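Local coordinates for terminal oxygenase component of carbazole (Janthinobacterium sp., PDB 7BUG), which catalyses the angular dioxygenation of carbazole at carbons 9a and 1, as the Rieske-type terminal oxygenase of carbazole 1,9a-dioxygenase, at residues R147-N152 with W265-K271; D157-G162 with Q298-C304; N170-V175 with Y286-N292; I191-N196 with W321-A325. One frame throughout, in Å; residues are numbered along the deposited sequence. Where two conformers were deposited one is given.

Contact 1 (R147-N152 with W265-K271); sequences RDTPPN and WLPGVLK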
# COMPACT_ATOMS: atom_id res chain seq x y z
N ARG A 147 -35.07 1.02 -18.57
CA ARG A 147 -35.27 0.92 -17.11
C ARG A 147 -34.15 1.68 -16.37
O ARG A 147 -34.44 2.24 -15.30
CB ARG A 147 -35.29 -0.52 -16.64
CG ARG A 147 -35.83 -0.64 -15.22
CD ARG A 147 -35.43 -1.89 -14.54
NE ARG A 147 -33.97 -2.02 -14.39
CZ ARG A 147 -33.37 -3.14 -14.01
NH1 ARG A 147 -34.10 -4.18 -13.59
NH2 ARG A 147 -32.05 -3.22 -13.95
N ASP A 148 -32.94 1.63 -16.93
CA ASP A 148 -31.71 2.08 -16.22
C ASP A 148 -31.17 3.32 -16.90
O ASP A 148 -29.98 3.61 -16.72
CB ASP A 148 -30.67 0.96 -16.19
CG ASP A 148 -31.01 -0.17 -15.24
OD1 ASP A 148 -31.83 0.04 -14.34
OD2 ASP A 148 -30.49 -1.30 -15.46
N THR A 149 -32.02 4.10 -17.57
CA THR A 149 -31.60 5.34 -18.25
C THR A 149 -32.61 6.39 -17.87
O THR A 149 -33.77 6.07 -17.60
CB THR A 149 -31.46 5.21 -19.77
OG1 THR A 149 -32.70 4.75 -20.32
CG2 THR A 149 -30.39 4.24 -20.20
N PRO A 150 -32.20 7.66 -17.76
CA PRO A 150 -33.15 8.68 -17.35
C PRO A 150 -34.15 8.90 -18.47
O PRO A 150 -33.86 8.64 -19.64
CB PRO A 150 -32.28 9.94 -17.21
CG PRO A 150 -30.91 9.38 -17.00
CD PRO A 150 -30.82 8.15 -17.88
N PRO A 151 -35.31 9.48 -18.14
CA PRO A 151 -36.26 9.84 -19.20
C PRO A 151 -35.60 10.76 -20.25
O PRO A 151 -34.78 11.61 -19.89
CB PRO A 151 -37.38 10.58 -18.45
CG PRO A 151 -37.22 10.22 -17.00
CD PRO A 151 -35.75 9.89 -16.81
N ASN A 152 -35.98 10.55 -21.52
CA ASN A 152 -35.60 11.33 -22.74
C ASN A 152 -34.23 10.91 -23.27
O ASN A 152 -33.91 11.28 -24.37
CB ASN A 152 -35.76 12.85 -22.54
CG ASN A 152 -37.18 13.21 -22.12
OD1 ASN A 152 -37.46 13.39 -20.94
ND2 ASN A 152 -38.11 13.19 -23.07
N TRP A 265 -31.32 8.73 -10.89
CA TRP A 265 -31.98 7.44 -11.26
C TRP A 265 -31.05 6.29 -10.90
O TRP A 265 -29.84 6.41 -11.17
CB TRP A 265 -32.28 7.46 -12.76
CG TRP A 265 -33.13 8.63 -13.14
CD1 TRP A 265 -32.71 9.89 -13.44
CD2 TRP A 265 -34.57 8.68 -13.14
NE1 TRP A 265 -33.78 10.72 -13.66
CE2 TRP A 265 -34.94 10.00 -13.48
CE3 TRP A 265 -35.58 7.73 -12.87
CZ2 TRP A 265 -36.27 10.40 -13.57
CZ3 TRP A 265 -36.89 8.14 -12.94
CH2 TRP A 265 -37.22 9.45 -13.29
N LEU A 266 -31.62 5.18 -10.43
CA LEU A 266 -30.87 3.91 -10.44
C LEU A 266 -30.46 3.59 -11.87
O LEU A 266 -31.25 3.74 -12.80
CB LEU A 266 -31.67 2.78 -9.79
CG LEU A 266 -31.69 2.78 -8.27
CD1 LEU A 266 -32.81 1.87 -7.79
CD2 LEU A 266 -30.36 2.30 -7.69
N PRO A 267 -29.26 3.01 -12.08
CA PRO A 267 -28.34 2.64 -10.99
C PRO A 267 -27.40 3.73 -10.44
O PRO A 267 -26.63 3.46 -9.51
CB PRO A 267 -27.46 1.56 -11.65
CG PRO A 267 -27.38 2.05 -13.11
CD PRO A 267 -28.77 2.56 -13.39
N GLY A 268 -27.45 4.92 -10.99
CA GLY A 268 -26.61 6.04 -10.54
C GLY A 268 -26.33 6.97 -11.70
O GLY A 268 -25.17 7.09 -12.18
N VAL A 269 -27.38 7.65 -12.15
CA VAL A 269 -27.29 8.54 -13.32
C VAL A 269 -28.15 9.76 -13.03
O VAL A 269 -29.34 9.64 -12.64
CB VAL A 269 -27.64 7.89 -14.66
CG1 VAL A 269 -28.94 7.14 -14.62
CG2 VAL A 269 -27.70 8.89 -15.77
N LEU A 270 -27.53 10.92 -13.19
CA LEU A 270 -28.14 12.25 -12.96
C LEU A 270 -28.62 12.81 -14.30
O LEU A 270 -27.91 12.75 -15.33
CB LEU A 270 -27.08 13.16 -12.35
CG LEU A 270 -27.54 14.55 -11.89
CD1 LEU A 270 -28.28 14.46 -10.56
CD2 LEU A 270 -26.37 15.51 -11.77
N LYS A 271 -29.79 13.45 -14.27
CA LYS A 271 -30.33 14.24 -15.38
C LYS A 271 -30.55 15.67 -14.90
O LYS A 271 -31.23 15.87 -13.88
CB LYS A 271 -31.64 13.62 -15.86
CG LYS A 271 -32.29 14.43 -16.98
CD LYS A 271 -33.60 13.84 -17.45
CE LYS A 271 -34.34 14.77 -18.37
NZ LYS A 271 -35.60 14.17 -18.85
O HOH W 1 -33.89 3.36 -12.87

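Contact 2 (D157-G162 with Q298-C304); sequences DMEILG and QTLGKPC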
# COMPACT_ATOMS: atom_id res chain seq x y z
N ASP A 157 -34.91 11.53 -31.35
CA ASP A 157 -34.27 12.75 -31.91
C ASP A 157 -33.17 13.28 -30.97
O ASP A 157 -32.45 14.20 -31.35
CB ASP A 157 -35.30 13.84 -32.25
CG ASP A 157 -35.99 14.48 -31.06
OD1 ASP A 157 -36.03 13.84 -29.96
OD2 ASP A 157 -36.48 15.65 -31.24
N MET A 158 -32.98 12.67 -29.81
CA MET A 158 -31.96 13.14 -28.84
C MET A 158 -30.56 12.73 -29.31
O MET A 158 -30.29 11.53 -29.52
CB MET A 158 -32.25 12.56 -27.46
CG MET A 158 -31.32 13.12 -26.39
SD MET A 158 -31.69 14.83 -25.97
CE MET A 158 -33.33 14.74 -25.26
N GLU A 159 -29.71 13.72 -29.62
CA GLU A 159 -28.30 13.49 -30.00
C GLU A 159 -27.46 13.59 -28.72
O GLU A 159 -27.62 14.59 -27.95
CB GLU A 159 -27.83 14.46 -31.09
CG GLU A 159 -28.48 14.16 -32.43
CD GLU A 159 -28.29 12.73 -32.93
OE1 GLU A 159 -27.14 12.22 -32.88
OE2 GLU A 159 -29.29 12.15 -33.44
N ILE A 160 -26.69 12.55 -28.51
CA ILE A 160 -25.84 12.42 -27.30
C ILE A 160 -24.38 12.56 -27.70
O ILE A 160 -23.92 11.88 -28.62
CB ILE A 160 -26.14 11.09 -26.62
CG1 ILE A 160 -27.56 11.02 -26.04
CG2 ILE A 160 -25.07 10.81 -25.59
CD1 ILE A 160 -27.92 12.06 -25.01
N LEU A 161 -23.67 13.39 -26.95
CA LEU A 161 -22.23 13.56 -27.12
C LEU A 161 -21.63 13.55 -25.71
O LEU A 161 -22.29 14.04 -24.80
CB LEU A 161 -21.96 14.86 -27.86
CG LEU A 161 -22.39 14.87 -29.33
CD1 LEU A 161 -22.36 16.31 -29.86
CD2 LEU A 161 -21.50 13.97 -30.12
N GLY A 162 -20.41 13.09 -25.55
CA GLY A 162 -19.92 13.01 -24.17
C GLY A 162 -18.44 12.92 -23.99
O GLY A 162 -17.63 13.03 -24.95
N GLN A 298 -19.98 11.30 -18.79
CA GLN A 298 -20.73 12.56 -18.90
C GLN A 298 -21.32 12.64 -20.32
O GLN A 298 -20.55 12.32 -21.29
CB GLN A 298 -19.78 13.75 -18.78
CG GLN A 298 -19.25 14.06 -17.41
CD GLN A 298 -18.18 15.14 -17.55
OE1 GLN A 298 -17.20 14.97 -18.28
NE2 GLN A 298 -18.42 16.28 -16.93
N THR A 299 -22.59 12.99 -20.46
CA THR A 299 -23.23 13.19 -21.78
C THR A 299 -24.05 14.47 -21.77
O THR A 299 -24.55 14.86 -20.73
CB THR A 299 -24.13 12.03 -22.23
OG1 THR A 299 -25.31 12.02 -21.44
CG2 THR A 299 -23.44 10.68 -22.13
N LEU A 300 -24.09 15.15 -22.92
CA LEU A 300 -25.03 16.25 -23.17
C LEU A 300 -25.92 15.81 -24.33
O LEU A 300 -25.40 15.26 -25.33
CB LEU A 300 -24.29 17.54 -23.55
CG LEU A 300 -23.34 18.08 -22.47
CD1 LEU A 300 -22.65 19.35 -23.00
CD2 LEU A 300 -24.09 18.38 -21.20
N GLY A 301 -27.19 16.04 -24.15
CA GLY A 301 -28.19 15.71 -25.17
C GLY A 301 -28.84 16.95 -25.73
O GLY A 301 -29.18 17.84 -24.94
N LYS A 302 -29.08 16.94 -27.05
CA LYS A 302 -29.89 18.01 -27.67
C LYS A 302 -30.73 17.37 -28.76
O LYS A 302 -30.20 16.63 -29.57
CB LYS A 302 -28.94 19.03 -28.32
CG LYS A 302 -29.64 20.24 -28.91
CD LYS A 302 -28.65 21.23 -29.47
CE LYS A 302 -29.26 22.57 -29.80
NZ LYS A 302 -30.61 22.39 -30.37
N PRO A 303 -32.06 17.61 -28.77
CA PRO A 303 -32.86 17.20 -29.93
C PRO A 303 -32.30 17.82 -31.20
O PRO A 303 -32.07 19.04 -31.28
CB PRO A 303 -34.25 17.71 -29.60
CG PRO A 303 -34.26 17.85 -28.08
CD PRO A 303 -32.86 18.29 -27.73
N CYS A 304 -32.09 16.98 -32.20
CA CYS A 304 -31.59 17.36 -33.55
C CYS A 304 -32.46 16.62 -34.57
O CYS A 304 -32.60 15.37 -34.46
CB CYS A 304 -30.15 16.95 -33.77
SG CYS A 304 -28.99 17.83 -32.69

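Contact 3 (N170-V175 with Y286-N292); sequences NWRLAV and YVPIDEN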
# COMPACT_ATOMS: atom_id res chain seq x y z
N ASN A 170 -15.09 6.54 -4.55
CA ASN A 170 -16.23 5.60 -4.62
C ASN A 170 -17.35 6.26 -5.41
O ASN A 170 -17.60 7.48 -5.29
CB ASN A 170 -16.66 5.21 -3.21
CG ASN A 170 -17.79 4.22 -3.18
OD1 ASN A 170 -18.96 4.60 -3.14
ND2 ASN A 170 -17.42 2.97 -3.30
N TRP A 171 -18.12 5.46 -6.14
CA TRP A 171 -19.22 5.92 -6.98
C TRP A 171 -20.26 6.69 -6.17
O TRP A 171 -20.88 7.58 -6.75
CB TRP A 171 -19.88 4.72 -7.74
CG TRP A 171 -20.65 3.80 -6.85
CD1 TRP A 171 -20.20 2.85 -6.00
CD2 TRP A 171 -22.09 3.77 -6.73
NE1 TRP A 171 -21.25 2.23 -5.35
CE2 TRP A 171 -22.42 2.78 -5.79
CE3 TRP A 171 -23.09 4.50 -7.36
CZ2 TRP A 171 -23.76 2.47 -5.47
CZ3 TRP A 171 -24.40 4.24 -7.02
CH2 TRP A 171 -24.71 3.24 -6.09
N ARG A 172 -20.55 6.31 -4.94
CA ARG A 172 -21.64 6.97 -4.18
C ARG A 172 -21.27 8.41 -3.83
O ARG A 172 -22.16 9.28 -3.77
CB ARG A 172 -21.91 6.17 -2.93
CG ARG A 172 -22.49 4.80 -3.29
CD ARG A 172 -22.48 3.87 -2.09
NE ARG A 172 -21.14 3.64 -1.57
CZ ARG A 172 -20.83 2.95 -0.50
NH1 ARG A 172 -21.79 2.39 0.23
NH2 ARG A 172 -19.58 2.86 -0.13
N LEU A 173 -19.99 8.65 -3.60
CA LEU A 173 -19.57 10.05 -3.30
C LEU A 173 -19.82 10.92 -4.54
O LEU A 173 -20.26 12.04 -4.41
CB LEU A 173 -18.09 10.01 -2.89
CG LEU A 173 -17.78 9.19 -1.64
CD1 LEU A 173 -16.28 9.27 -1.32
CD2 LEU A 173 -18.65 9.62 -0.48
N ALA A 174 -19.66 10.35 -5.74
CA ALA A 174 -19.92 11.02 -7.02
C ALA A 174 -21.43 11.27 -7.20
O ALA A 174 -21.85 12.38 -7.54
CB ALA A 174 -19.37 10.16 -8.15
N VAL A 175 -22.26 10.24 -6.96
CA VAL A 175 -23.73 10.38 -7.09
C VAL A 175 -24.20 11.50 -6.18
O VAL A 175 -25.00 12.37 -6.60
CB VAL A 175 -24.46 9.09 -6.73
CG1 VAL A 175 -25.96 9.32 -6.68
CG2 VAL A 175 -24.15 8.01 -7.74
N TYR A 286 -22.15 7.70 -12.79
CA TYR A 286 -21.05 7.44 -11.86
C TYR A 286 -20.95 5.93 -11.72
O TYR A 286 -21.64 5.31 -10.87
CB TYR A 286 -21.32 8.16 -10.56
CG TYR A 286 -21.95 9.51 -10.72
CD1 TYR A 286 -21.20 10.65 -11.04
CD2 TYR A 286 -23.32 9.65 -10.62
CE1 TYR A 286 -21.82 11.88 -11.17
CE2 TYR A 286 -23.94 10.87 -10.77
CZ TYR A 286 -23.19 12.00 -11.05
OH TYR A 286 -23.94 13.17 -11.16
N VAL A 287 -20.14 5.36 -12.56
CA VAL A 287 -20.13 3.88 -12.75
C VAL A 287 -19.08 3.26 -11.84
O VAL A 287 -17.87 3.54 -11.99
CB VAL A 287 -19.88 3.54 -14.21
CG1 VAL A 287 -19.88 2.04 -14.40
CG2 VAL A 287 -20.90 4.23 -15.09
N PRO A 288 -19.46 2.31 -10.97
CA PRO A 288 -18.50 1.70 -10.07
C PRO A 288 -17.50 0.83 -10.83
O PRO A 288 -17.88 -0.09 -11.60
CB PRO A 288 -19.33 0.81 -9.12
CG PRO A 288 -20.74 1.20 -9.38
CD PRO A 288 -20.79 1.76 -10.79
N ILE A 289 -16.22 1.13 -10.63
CA ILE A 289 -15.08 0.33 -11.16
C ILE A 289 -14.62 -0.63 -10.09
O ILE A 289 -14.52 -1.84 -10.35
CB ILE A 289 -13.94 1.22 -11.69
CG1 ILE A 289 -14.40 1.95 -12.95
CG2 ILE A 289 -12.67 0.44 -11.93
CD1 ILE A 289 -13.46 3.02 -13.41
N ASP A 290 -14.37 -0.11 -8.90
CA ASP A 290 -14.02 -0.93 -7.71
C ASP A 290 -14.41 -0.06 -6.51
O ASP A 290 -15.07 0.94 -6.71
CB ASP A 290 -12.56 -1.37 -7.74
CG ASP A 290 -11.54 -0.25 -7.67
OD1 ASP A 290 -11.88 0.88 -7.28
OD2 ASP A 290 -10.33 -0.54 -8.01
N GLU A 291 -14.03 -0.44 -5.29
CA GLU A 291 -14.51 0.25 -4.08
C GLU A 291 -14.03 1.69 -4.09
O GLU A 291 -14.60 2.49 -3.40
CB GLU A 291 -13.98 -0.51 -2.87
CG GLU A 291 -14.45 -1.96 -2.86
CD GLU A 291 -13.59 -3.07 -3.50
OE1 GLU A 291 -13.79 -4.25 -3.03
OE2 GLU A 291 -12.74 -2.82 -4.43
N ASN A 292 -12.96 1.99 -4.82
CA ASN A 292 -12.23 3.28 -4.71
C ASN A 292 -12.37 4.16 -5.96
O ASN A 292 -11.81 5.26 -5.97
CB ASN A 292 -10.73 2.98 -4.55
CG ASN A 292 -10.43 2.08 -3.37
OD1 ASN A 292 -11.00 2.26 -2.30
ND2 ASN A 292 -9.66 1.04 -3.63
O HOH W 2 -16.88 2.96 -6.94

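Contact 4 (I191-N196 with W321-A325); sequences ILVKDN and WKPMA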
# COMPACT_ATOMS: atom_id res chain seq x y z
N ILE A 191 -16.02 29.36 -15.13
CA ILE A 191 -15.97 30.07 -16.45
C ILE A 191 -17.35 29.93 -17.11
O ILE A 191 -17.79 30.92 -17.73
CB ILE A 191 -14.84 29.50 -17.33
CG1 ILE A 191 -14.71 30.26 -18.65
CG2 ILE A 191 -15.03 28.00 -17.57
CD1 ILE A 191 -14.05 31.62 -18.51
N LEU A 192 -18.02 28.77 -16.95
CA LEU A 192 -19.32 28.52 -17.64
C LEU A 192 -20.34 29.55 -17.13
O LEU A 192 -21.07 30.14 -17.92
CB LEU A 192 -19.82 27.08 -17.41
CG LEU A 192 -21.27 26.81 -17.84
CD1 LEU A 192 -21.40 26.83 -19.34
CD2 LEU A 192 -21.76 25.45 -17.33
N VAL A 193 -20.39 29.75 -15.81
CA VAL A 193 -21.38 30.63 -15.14
C VAL A 193 -21.15 32.07 -15.68
O VAL A 193 -22.14 32.76 -15.99
CB VAL A 193 -21.24 30.50 -13.61
CG1 VAL A 193 -22.03 31.55 -12.87
CG2 VAL A 193 -21.63 29.11 -13.10
N LYS A 194 -19.89 32.47 -15.87
CA LYS A 194 -19.56 33.84 -16.37
C LYS A 194 -19.84 33.94 -17.87
O LYS A 194 -20.63 34.78 -18.27
CB LYS A 194 -18.10 34.22 -16.08
CG LYS A 194 -17.55 33.78 -14.73
CD LYS A 194 -16.15 34.31 -14.45
CE LYS A 194 -15.58 33.81 -13.13
NZ LYS A 194 -16.28 34.41 -11.97
N ASP A 195 -19.17 33.12 -18.68
CA ASP A 195 -19.20 33.22 -20.16
C ASP A 195 -20.53 32.75 -20.75
O ASP A 195 -20.75 33.10 -21.93
CB ASP A 195 -18.07 32.43 -20.81
CG ASP A 195 -16.70 33.02 -20.57
OD1 ASP A 195 -16.62 34.03 -19.85
OD2 ASP A 195 -15.72 32.43 -21.09
N ASN A 196 -21.33 31.93 -20.04
CA ASN A 196 -22.67 31.53 -20.56
C ASN A 196 -23.77 32.22 -19.75
O ASN A 196 -24.93 31.91 -19.97
CB ASN A 196 -22.92 30.01 -20.61
CG ASN A 196 -24.00 29.67 -21.60
OD1 ASN A 196 -24.04 30.27 -22.69
ND2 ASN A 196 -24.86 28.70 -21.26
N TRP A 321 -19.17 23.48 -25.50
CA TRP A 321 -19.84 22.88 -24.31
C TRP A 321 -18.91 21.88 -23.60
O TRP A 321 -19.01 21.78 -22.34
CB TRP A 321 -21.18 22.27 -24.69
CG TRP A 321 -22.10 23.27 -25.32
CD1 TRP A 321 -22.69 23.16 -26.55
CD2 TRP A 321 -22.50 24.53 -24.80
NE1 TRP A 321 -23.44 24.27 -26.81
CE2 TRP A 321 -23.36 25.13 -25.75
CE3 TRP A 321 -22.23 25.22 -23.62
CZ2 TRP A 321 -23.94 26.37 -25.56
CZ3 TRP A 321 -22.82 26.44 -23.42
CH2 TRP A 321 -23.66 27.01 -24.39
N LYS A 322 -18.12 21.11 -24.32
CA LYS A 322 -17.18 20.16 -23.69
C LYS A 322 -16.14 20.94 -22.88
O LYS A 322 -15.96 20.68 -21.69
CB LYS A 322 -16.59 19.20 -24.71
CG LYS A 322 -15.53 18.28 -24.11
CD LYS A 322 -15.12 17.19 -25.06
CE LYS A 322 -13.90 16.44 -24.58
NZ LYS A 322 -13.29 15.66 -25.68
N PRO A 323 -15.37 21.90 -23.45
CA PRO A 323 -14.34 22.56 -22.65
C PRO A 323 -14.93 23.48 -21.58
O PRO A 323 -14.34 23.56 -20.51
CB PRO A 323 -13.49 23.31 -23.70
CG PRO A 323 -14.40 23.49 -24.87
CD PRO A 323 -15.32 22.28 -24.87
N MET A 324 -16.04 24.16 -21.83
CA MET A 324 -16.55 25.19 -20.91
C MET A 324 -17.33 24.54 -19.76
O MET A 324 -17.27 25.04 -18.63
CB MET A 324 -17.48 26.17 -21.62
CG MET A 324 -17.67 27.43 -20.85
SD MET A 324 -18.70 28.58 -21.82
CE MET A 324 -19.41 29.58 -20.53
N ALA A 325 -18.08 23.49 -20.06
CA ALA A 325 -19.08 22.91 -19.13
C ALA A 325 -18.56 21.55 -18.63
O ALA A 325 -18.34 21.43 -17.39
CB ALA A 325 -20.41 22.77 -19.86

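Contact 1 (R147-N152 with W265-K271)
Two consecutive prolines, P150 and P151, lie over the same face of the W265 indole, one to each of its rings. P150 presents CA to the five-membered ring, 4.1 Å from its centroid and 10° off the normal. P151 offers CD to the six-membered ring, 3.7 Å from that centroid, so each ring of the indole has one CH-pi contact on this face. The indole is brought under them by a first torsion that sets W265 CG anti to the carbonyl carbon (chi1 -57°), while W265 NE1 bonds to S263 OG, two residues earlier in the same strand. P150 CG meets V269 CG2 tip to tip at 3.5 Å, a tight fit. W265 and V269 are tied by a reciprocal pair of backbone bonds, and G268 and V269 both face W265, a classic beta bulge where strand 261-265 pairs with strand 269-273 in the central sheet of the Bet v 1-like catalytic domain; their connection contains a cis peptide before P267. Further along, K271, fully extended, bonds through NZ to P151 O at 2.9 Å from above the carbonyl plane; N152 OD1 lies equally near NZ, and N152 ND2 bonds to D155. At the other end D148 CB touches P267 CD at 3.7 Å. In a salt bridge R147 grips the D148 carboxylate side-on with NE and NH2, and H28 ND1 and W29 N also bond to that carboxylate.

Contact 2 (D157-G162 with Q298-C304)
An antiparallel strand pair at one edge of the catalytic domain's sheet joins M158-G162 to T299-P303. L161 and L300 form a hydrogen-bonded pair, L300 N reaching L161 O at 2.8 Å and L161 N returning to L300 O; E159 and K302 repeat the exchange, and C304 N continues it to D157 O. At the non-hydrogen-bonded positions the chains come closer, and each strand has a glycine at one of them: a CB on G301 would run into M158 SD, and one on G162 into Q298 O. The M158 chain is bent at chi2 (72°) and chi3, which folds SD back over the neighbouring strand to 3.6 Å from G301 C. Strand 158-167 is an outermost strand of this sheet within the chain, and helix 307-327 packs across the face bearing E159 and L161, through R310, Y313 and F317. The opposite face carries I160, whose two branches divide the work: CG2 lies 3.7 Å from T299 CB, and CD1 3.7 Å from G301 CA. T299 OG1 bonds to F283 O, and F283 also packs against I160. Putting an alanine here removes both branches, and would probably uncover G301 and leave T299 and the F283 side chain without the packing I160 gives them. At the far end of the pairing Q298 NE2 bonds to L326 O, the Q298 side chain being about 7 Å from that of iron ligand D333.

Contact 3 (N170-V175 with Y286-N292)
The phenol ring of Y286 lies flat against the backbone of the helix beginning at W171, with V175 CA over one face, 4.0 Å from the ring centroid. A174 O sits above the same face, towards the rim. A174 CB touches Y286 CD1 at 3.5 Å and V175 CG2 closes on Y286 CD2, so side chains and main chain together hold the ring; beyond them Y286 OH bonds to E284. One turn earlier, P288 CG rests 3.8 Å from the centroid of the W171 five-membered ring, while R172 CG covers the opposite face and W171 NE1 bonds to A21 O. Helix 171-179 thus packs on strand 281-288 and leads towards the iron ligands H183 and H187; the Y286 side chain is about 7 Å from the iron(II) ion. N170 is the N-cap. Its CG is anti to the backbone N (chi1 -178°), and OD1 accepts from R172 N and R172 NE, which approach from opposite faces of the amide. ND2 then makes a nearly straight bond to E291 O, 2.9 Å and 174°, and a second to K22 O. A water bridges W171 N and D290 O, next to an Asx turn in which D290 OD1 receives N292 N.

Contact 4 (I191-N196 with W321-A325)
M324 reaches from helix 307-327 to the short helix 191-195, its chain extended from CG to the methyl. M324 CG lies 3.8 Å from L192 CA and M324 SD 4.1 Å from L192 CD1, the side chains crossing at about a right angle. The M324 methyl sits too close to two carbons, making its position doubtful. The other branch of L192 turns to A325, CD2 to CB at 3.9 Å, and I191 CG2 flanks M324. Beside this apolar patch the indole of W321 brings its edge to the N196 amide: CH2 is 3.7 Å from OD1 and CZ3 is 3.7 Å from ND2, with the planes 70° apart. The N-to-C directions of the short helical segments are 109° apart, and 321-325 contains a wider pi-type turn kinked at P323. N196 is the first residue beyond its helix, which follows iron ligands H183 and H187. Outward again, K256 NZ bonds to N196 OD1 and N277 OD1 accepts from N196 ND2, fixing the amide's rotation, while E316 holds W321 NE1. With alanine in place of N196 the amide is gone, which would probably leave K256 and N277 without this partner and the W321 edge without its polar neighbour.

In the fold
Contacts 1 and 3 are buried near the middle of the chain, whereas contacts 2 and 4 are partly buried and lie further out. The first three meet in the same antiparallel sheet: strands 269-273 and 281-288 are neighbours, so contacts 1 and 3 touch, probably through a bond between G268 O and Y286 N. Contact 2 lies at the sheet's edge within the chain and touches contact 1 through M158. Contact 4 does not join the sheet itself but meets contact 2 where L300 packs on W321. Chemistry follows place: aromatic rings covered by prolines or helix backbone inside, repeated main-chain bonds between strands, and apolar packing plus an amide-to-indole-edge contact between helices further out.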